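Local coordinates for protein CurB (Lyngbya majuscula, PDB 5KP7) that probably serves as an acyl carrier protein, holding acyl intermediates on a covalently attached 4'-phosphopantetheine arm for partner enzymes, at residues B[31-34]-B[35-39]; B[61-64]-B[65-68]. One frame throughout, in Å; residues are numbered along the deposited sequence.

Interaction 1 of 2, residues B[31-34]-B[35-39]; sequences LKII and KKYTR
Ile33 and Tyr37 stand one turn apart on helix 27-41, the first helix of the carrier-protein helical bundle, their side chains side by side and pointing the same way. The apolar contact between them is made by the CG2 branch of Ile33, which comes to 3.6 Å from CE2 of Tyr37. With chi1 at -65°, CG2 of Ile33 lies anti to the backbone N and beside the carbonyl carbon, on the side where the next turn brings up the ring. CD of Lys36 sits over the centre of one ring face, its chain bent at chi2 and chi3, and the phenol OH is hydrogen-bonded to Asp76 of helix 63-76.

Lys35 leaves a different side of the helix, its extended chain running back past the carbonyl of Leu31, with CG 3.4 Å from Leu31 O, and crossing the leucine side chain so that CE stands 4.1 Å from Leu31 CG. Leu31 and Ile34 also pack against helix 92-102.

The backbone bonds are helical i to i+4 pairs: Lys35 N to Leu31 O, Lys36 N to Lys32 O, and a weak one from Tyr37 N to Ile33 O. At Ile34 the carbonyl oxygen takes two donors from opposite faces of its plane, Thr38 N at 3.1 Å and, 37° out of that plane, the Thr38 hydroxyl, whose OG1 lies 2.7 Å from Ile34 O.

Interaction 2 of 2, residues B[61-64]-B[65-68]; sequences IDSV and NRAE. With PNS (4'-phosphopantetheine), chain E.
Ile61 O receives the Arg66 guanidinium through NH1 at 2.8 Å, the donor lying in the carbonyl plane and the oxygen at the edge of the guanidinium. The arginine chain bends at chi3 (-63°), which folds the flat group back over the start of helix 63-76, one face resting on Ser63 CA. NH2 then looks toward the phosphate, making a weak hydrogen bond of 3.5 Å to PNS O26, and also forms a salt bridge with an acidic side chain of another protein. With an alanine here in place of Arg66, Ile61 O would probably lose its NH1 donor, and the phosphate and the acidic side chain this positive charge.

Ser63 carries the cofactor: its OG is covalently bonded to P24 of 4'-phosphopantetheine, and its own backbone N donates to PNS O23 at 2.9 Å. This is the Asp-Ser attachment site of carrier proteins, set at the amino end of a helix whose dipole would be expected to suit a phosphate.

Asp62 is the N-cap. Its CG sits between the backbone N and the carbonyl carbon (chi1 77°), which swings OD1 back to accept from Asn65 N at 2.9 Å, nearly straight at 168°. A water takes hydrogen bonds from both Asp62 N and Asn65 ND2. CG2 of Ile61 meets CB of Asn65 at 3.6 Å, the two side chains crossing at about a right angle. Further along, a second water donates to Val64 O and Glu68 OE1; OE1 and OE2 of Glu68 are each in a salt bridge with a basic side chain on the chain of another protein.

In the fold
Interaction 1 lies on helix 27-41 and interaction 2 at the start of helix 63-76, the next helix along the chain; their centres are about 13 Å apart. They meet directly where Thr38 CG2 packs 3.6 Å from Ile61 CD1, joining the first helix to Ile61, two residues ahead of the cofactor-bearing Ser63. Further back, Ile34 and Tyr37 continue the same interface against Val73 and Met72 of helix 63-76. Only interaction 2 holds the phosphopantetheine, and it also faces the other protein; no other protein chain of the assembly touches 31-39. Even so, the Thr38 side chain is about 8 Å from that of Arg66, which binds the phosphopantetheine.

Interaction 1 of 2, residues B[31-34]-B[35-39]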
ATOM      1  N   LEU B  31       9.087 -34.027   3.429  1.00 51.30           N
ATOM      2  CA  LEU B  31      10.222 -33.497   2.685  1.00 51.72           C
ATOM      3  C   LEU B  31      10.149 -33.867   1.202  1.00 52.98           C
ATOM      4  O   LEU B  31      10.446 -33.047   0.340  1.00 51.04           O
ATOM      5  CB  LEU B  31      11.541 -33.965   3.309  1.00 54.42           C
ATOM      6  CG  LEU B  31      12.863 -33.416   2.758  1.00 55.66           C
ATOM      7  CD1 LEU B  31      12.930 -31.899   2.810  1.00 54.48           C
ATOM      8  CD2 LEU B  31      14.023 -34.024   3.537  1.00 59.09           C
ATOM      9  N   LYS B  32       9.729 -35.087   0.896  1.00 55.45           N
ATOM     10  CA  LYS B  32       9.497 -35.456  -0.500  1.00 57.58           C
ATOM     11  C   LYS B  32       8.442 -34.586  -1.187  1.00 55.08           C
ATOM     12  O   LYS B  32       8.640 -34.177  -2.335  1.00 53.69           O
ATOM     13  CB  LYS B  32       9.143 -36.936  -0.634  1.00 62.14           C
ATOM     14  CG  LYS B  32      10.333 -37.854  -0.427  1.00 66.66           C
ATOM     15  CD  LYS B  32      10.253 -39.071  -1.340  1.00 72.25           C
ATOM     16  CE  LYS B  32      11.531 -39.889  -1.304  1.00 76.98           C
ATOM     17  NZ  LYS B  32      11.585 -40.739  -0.085  1.00 80.30           N
ATOM     18  N   ILE B  33       7.350 -34.289  -0.479  1.00 54.66           N
ATOM     19  CA  ILE B  33       6.266 -33.455  -1.021  1.00 53.84           C
ATOM     20  C   ILE B  33       6.718 -32.007  -1.223  1.00 50.52           C
ATOM     21  O   ILE B  33       6.302 -31.363  -2.187  1.00 48.91           O
ATOM     22  CB  ILE B  33       5.004 -33.497  -0.129  1.00 55.66           C
ATOM     23  CG1 ILE B  33       4.416 -34.915  -0.113  1.00 59.10           C
ATOM     24  CG2 ILE B  33       3.942 -32.525  -0.632  1.00 56.40           C
ATOM     25  CD1 ILE B  33       3.337 -35.119   0.933  1.00 61.04           C
ATOM     26  N   ILE B  34       7.559 -31.512  -0.314  1.00 48.87           N
ATOM     27  CA  ILE B  34       8.164 -30.171  -0.450  1.00 48.15           C
ATOM     28  C   ILE B  34       9.079 -30.139  -1.674  1.00 48.10           C
ATOM     29  O   ILE B  34       9.070 -29.173  -2.424  1.00 47.06           O
ATOM     30  CB  ILE B  34       8.933 -29.746   0.829  1.00 46.80           C
ATOM     31  CG1 ILE B  34       7.948 -29.510   1.971  1.00 46.33           C
ATOM     32  CG2 ILE B  34       9.810 -28.516   0.583  1.00 47.19           C
ATOM     33  CD1 ILE B  34       8.608 -29.407   3.330  1.00 46.64           C
ATOM     34  N   LYS B  35       9.850 -31.204  -1.892  1.00 49.33           N
ATOM     35  CA  LYS B  35      10.722 -31.277  -3.080  1.00 49.91           C
ATOM     36  C   LYS B  35       9.934 -31.283  -4.386  1.00 50.09           C
ATOM     37  O   LYS B  35      10.357 -30.667  -5.365  1.00 50.07           O
ATOM     38  CB  LYS B  35      11.635 -32.493  -3.016  1.00 51.99           C
ATOM     39  CG  LYS B  35      12.754 -32.362  -1.994  1.00 52.65           C
ATOM     40  CD  LYS B  35      13.443 -33.705  -1.800  1.00 56.12           C
ATOM     41  CE  LYS B  35      14.673 -33.581  -0.930  1.00 57.48           C
ATOM     42  NZ  LYS B  35      15.456 -34.852  -0.974  1.00 61.11           N
ATOM     43  N   LYS B  36       8.782 -31.947  -4.388  1.00 51.03           N
ATOM     44  CA  LYS B  36       7.949 -32.040  -5.583  1.00 52.79           C
ATOM     45  C   LYS B  36       7.438 -30.682  -6.047  1.00 51.47           C
ATOM     46  O   LYS B  36       7.595 -30.328  -7.220  1.00 51.53           O
ATOM     47  CB  LYS B  36       6.758 -32.974  -5.346  1.00 56.06           C
ATOM     48  CG  LYS B  36       5.959 -33.272  -6.612  1.00 59.55           C
ATOM     49  CD  LYS B  36       4.460 -33.221  -6.382  1.00 62.28           C
ATOM     50  CE  LYS B  36       3.975 -34.404  -5.566  1.00 65.78           C
ATOM     51  NZ  LYS B  36       2.602 -34.162  -5.042  1.00 67.87           N
ATOM     52  N   TYR B  37       6.824 -29.926  -5.132  1.00 49.87           N
ATOM     53  CA  TYR B  37       6.267 -28.616  -5.501  1.00 49.45           C
ATOM     54  C   TYR B  37       7.360 -27.580  -5.752  1.00 46.97           C
ATOM     55  O   TYR B  37       7.190 -26.712  -6.609  1.00 48.20           O
ATOM     56  CB  TYR B  37       5.241 -28.145  -4.482  1.00 50.21           C
ATOM     57  CG  TYR B  37       4.000 -29.006  -4.432  1.00 52.60           C
ATOM     58  CD1 TYR B  37       3.152 -29.114  -5.533  1.00 55.82           C
ATOM     59  CD2 TYR B  37       3.670 -29.720  -3.280  1.00 53.52           C
ATOM     60  CE1 TYR B  37       2.014 -29.912  -5.493  1.00 59.31           C
ATOM     61  CE2 TYR B  37       2.538 -30.519  -3.230  1.00 56.71           C
ATOM     62  CZ  TYR B  37       1.715 -30.613  -4.334  1.00 59.68           C
ATOM     63  OH  TYR B  37       0.593 -31.403  -4.260  1.00 64.62           O
ATOM     64  N   THR B  38       8.496 -27.714  -5.066  1.00 45.24           N
ATOM     65  CA  THR B  38       9.685 -26.903  -5.350  1.00 45.07           C
ATOM     66  C   THR B  38      10.129 -27.072  -6.814  1.00 46.07           C
ATOM     67  O   THR B  38      10.321 -26.097  -7.538  1.00 46.05           O
ATOM     68  CB  THR B  38      10.841 -27.230  -4.377  1.00 44.76           C
ATOM     69  OG1 THR B  38      10.439 -26.950  -3.025  1.00 45.14           O
ATOM     70  CG2 THR B  38      12.082 -26.415  -4.706  1.00 45.62           C
ATOM     71  N   ARG B  39      10.279 -28.320  -7.250  1.00 46.79           N
ATOM     72  CA  ARG B  39      10.593 -28.604  -8.658  1.00 48.80           C
ATOM     73  C   ARG B  39       9.483 -28.172  -9.621  1.00 49.12           C
ATOM     74  O   ARG B  39       9.766 -27.748 -10.733  1.00 51.15           O
ATOM     75  CB  ARG B  39      10.919 -30.094  -8.853  1.00 50.61           C
ATOM     76  CG  ARG B  39      12.222 -30.482  -8.194  1.00 52.05           C
ATOM     77  CD  ARG B  39      12.556 -31.956  -8.381  1.00 56.02           C
ATOM     78  NE  ARG B  39      13.866 -32.265  -7.788  1.00 58.23           N
ATOM     79  CZ  ARG B  39      14.102 -33.109  -6.778  1.00 59.52           C
ATOM     80  NH1 ARG B  39      13.123 -33.804  -6.197  1.00 59.64           N
ATOM     81  NH2 ARG B  39      15.354 -33.271  -6.345  1.00 61.93           N
TER

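Interaction 2 of 2, residues B[61-64]-B[65-68]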
ATOM      1  N   ILE B  61      14.328 -19.163  -5.247  1.00 41.86           N
ATOM      2  CA  ILE B  61      12.868 -19.126  -5.276  1.00 39.69           C
ATOM      3  C   ILE B  61      12.413 -17.822  -4.638  1.00 37.07           C
ATOM      4  O   ILE B  61      12.790 -17.528  -3.508  1.00 35.90           O
ATOM      5  CB  ILE B  61      12.271 -20.352  -4.585  1.00 40.32           C
ATOM      6  CG1 ILE B  61      12.833 -21.587  -5.340  1.00 43.64           C
ATOM      7  CG2 ILE B  61      10.737 -20.278  -4.562  1.00 38.17           C
ATOM      8  CD1 ILE B  61      12.023 -22.840  -5.252  1.00 45.72           C
ATOM      9  N   ASP B  62      11.614 -17.060  -5.380  1.00 35.91           N
ATOM     10  CA  ASP B  62      11.263 -15.703  -4.980  1.00 35.69           C
ATOM     11  C   ASP B  62      10.192 -15.672  -3.896  1.00 34.51           C
ATOM     12  O   ASP B  62       9.638 -16.704  -3.503  1.00 32.58           O
ATOM     13  CB  ASP B  62      10.928 -14.832  -6.198  1.00 37.45           C
ATOM     14  CG  ASP B  62       9.546 -15.075  -6.780  1.00 38.61           C
ATOM     15  OD1 ASP B  62       8.602 -15.568  -6.114  1.00 38.04           O
ATOM     16  OD2 ASP B  62       9.385 -14.707  -7.961  1.00 41.98           O
ATOM     17  N   SER B  63       9.882 -14.463  -3.431  1.00 34.25           N
ATOM     18  CA  SER B  63       9.052 -14.313  -2.246  1.00 33.79           C
ATOM     19  C   SER B  63       7.648 -14.905  -2.424  1.00 32.27           C
ATOM     20  O   SER B  63       7.144 -15.620  -1.554  1.00 33.04           O
ATOM     21  CB  SER B  63       8.956 -12.822  -1.859  1.00 35.35           C
ATOM     22  OG  SER B  63      10.266 -12.248  -1.715  1.00 38.69           O
ATOM     23  N   VAL B  64       7.056 -14.668  -3.588  1.00 31.22           N
ATOM     24  CA  VAL B  64       5.716 -15.139  -3.858  1.00 30.56           C
ATOM     25  C   VAL B  64       5.715 -16.679  -3.936  1.00 29.72           C
ATOM     26  O   VAL B  64       4.846 -17.339  -3.382  1.00 28.94           O
ATOM     27  CB  VAL B  64       5.179 -14.534  -5.169  1.00 32.15           C
ATOM     28  CG1 VAL B  64       3.844 -15.156  -5.532  1.00 33.61           C
ATOM     29  CG2 VAL B  64       5.034 -13.013  -5.018  1.00 33.78           C
ATOM     30  N   ASN B  65       6.702 -17.222  -4.638  1.00 30.03           N
ATOM     31  CA  ASN B  65       6.771 -18.653  -4.857  1.00 31.71           C
ATOM     32  C   ASN B  65       7.136 -19.433  -3.599  1.00 31.48           C
ATOM     33  O   ASN B  65       6.721 -20.575  -3.473  1.00 31.67           O
ATOM     34  CB  ASN B  65       7.750 -18.952  -5.994  1.00 33.70           C
ATOM     35  CG  ASN B  65       7.142 -18.693  -7.350  1.00 36.06           C
ATOM     36  OD1 ASN B  65       5.928 -18.696  -7.498  1.00 38.13           O
ATOM     37  ND2 ASN B  65       7.979 -18.506  -8.347  1.00 38.26           N
ATOM     38  N   ARG B  66       7.876 -18.830  -2.663  1.00 31.40           N
ATOM     39  CA  ARG B  66       8.131 -19.502  -1.373  1.00 32.42           C
ATOM     40  C   ARG B  66       6.829 -19.711  -0.619  1.00 32.12           C
ATOM     41  O   ARG B  66       6.578 -20.791  -0.097  1.00 34.12           O
ATOM     42  CB  ARG B  66       9.129 -18.739  -0.511  1.00 33.12           C
ATOM     43  CG  ARG B  66      10.529 -18.711  -1.074  1.00 34.68           C
ATOM     44  CD  ARG B  66      11.546 -18.220  -0.048  1.00 36.17           C
ATOM     45  NE  ARG B  66      11.357 -16.841   0.419  1.00 36.04           N
ATOM     46  CZ  ARG B  66      11.831 -15.739  -0.160  1.00 37.17           C
ATOM     47  NH1 ARG B  66      12.491 -15.773  -1.316  1.00 38.05           N
ATOM     48  NH2 ARG B  66      11.606 -14.560   0.411  1.00 38.78           N
ATOM     49  N   ALA B  67       5.975 -18.693  -0.589  1.00 30.22           N
ATOM     50  CA  ALA B  67       4.633 -18.852  -0.026  1.00 30.91           C
ATOM     51  C   ALA B  67       3.762 -19.860  -0.781  1.00 31.43           C
ATOM     52  O   ALA B  67       3.010 -20.644  -0.162  1.00 31.54           O
ATOM     53  CB  ALA B  67       3.933 -17.510   0.067  1.00 31.17           C
ATOM     54  N   GLU B  68       3.863 -19.855  -2.111  1.00 32.32           N
ATOM     55  CA  GLU B  68       3.084 -20.782  -2.948  1.00 34.92           C
ATOM     56  C   GLU B  68       3.421 -22.240  -2.604  1.00 34.63           C
ATOM     57  O   GLU B  68       2.514 -23.080  -2.468  1.00 34.90           O
ATOM     58  CB  GLU B  68       3.334 -20.499  -4.443  1.00 37.61           C
ATOM     59  CG  GLU B  68       2.300 -21.081  -5.387  1.00 42.74           C
ATOM     60  CD  GLU B  68       1.008 -20.299  -5.431  1.00 45.14           C
ATOM     61  OE1 GLU B  68       0.958 -19.185  -4.850  1.00 47.43           O
ATOM     62  OE2 GLU B  68       0.065 -20.783  -6.111  1.00 50.82           O
TER
HETATM   63  O23 PNS E 100      11.177 -11.889  -3.910  1.00 38.20           O
HETATM   64  P24 PNS E 100      11.468 -11.720  -2.437  1.00 37.23           P
HETATM   65  O26 PNS E 100      12.780 -12.225  -1.876  1.00 40.51           O
HETATM   66  O27 PNS E 100      11.447 -10.141  -2.046  1.00 40.99           O
HETATM   67  C28 PNS E 100      10.399  -9.277  -2.462  1.00 39.87           C
HETATM   68  C29 PNS E 100      10.930  -7.888  -2.819  1.00 38.85           C
HETATM   69  C30 PNS E 100       9.846  -6.844  -3.042  1.00 38.85           C
HETATM   70  C31 PNS E 100      12.424  -7.773  -3.208  1.00 38.01           C
HETATM   71  C32 PNS E 100      11.337  -7.371  -1.343  1.00 39.92           C
HETATM   72  O33 PNS E 100      11.890  -6.025  -1.355  1.00 35.92           O
HETATM   73  C34 PNS E 100      10.312  -7.330  -0.228  1.00 42.86           C
HETATM   74  O35 PNS E 100      10.053  -8.342   0.417  1.00 43.33           O
HETATM   75  N36 PNS E 100       9.662  -6.178  -0.064  1.00 43.80           N
HETATM   76  C37 PNS E 100       8.360  -6.115   0.564  1.00 44.93           C
HETATM   77  C38 PNS E 100       8.378  -6.062   2.070  1.00 47.82           C
HETATM   78  C39 PNS E 100       6.915  -5.992   2.440  1.00 51.09           C
HETATM   79  O40 PNS E 100       6.376  -4.901   2.574  1.00 50.70           O
HETATM   80  N41 PNS E 100       6.277  -7.161   2.560  1.00 49.41           N
HETATM   81  C42 PNS E 100       4.872  -7.188   2.899  1.00 49.87           C
HETATM   82  C43 PNS E 100       4.251  -8.555   2.705  1.00 49.35           C
HETATM   83  S44 PNS E 100       2.550  -8.381   3.277  1.00 48.39           S
HETATM   84  O   HOH W   1      10.774 -18.065  -8.027  1.00 38.68           O
HETATM   85  O   HOH W   2       1.936 -16.679  -3.043  1.00 43.04           O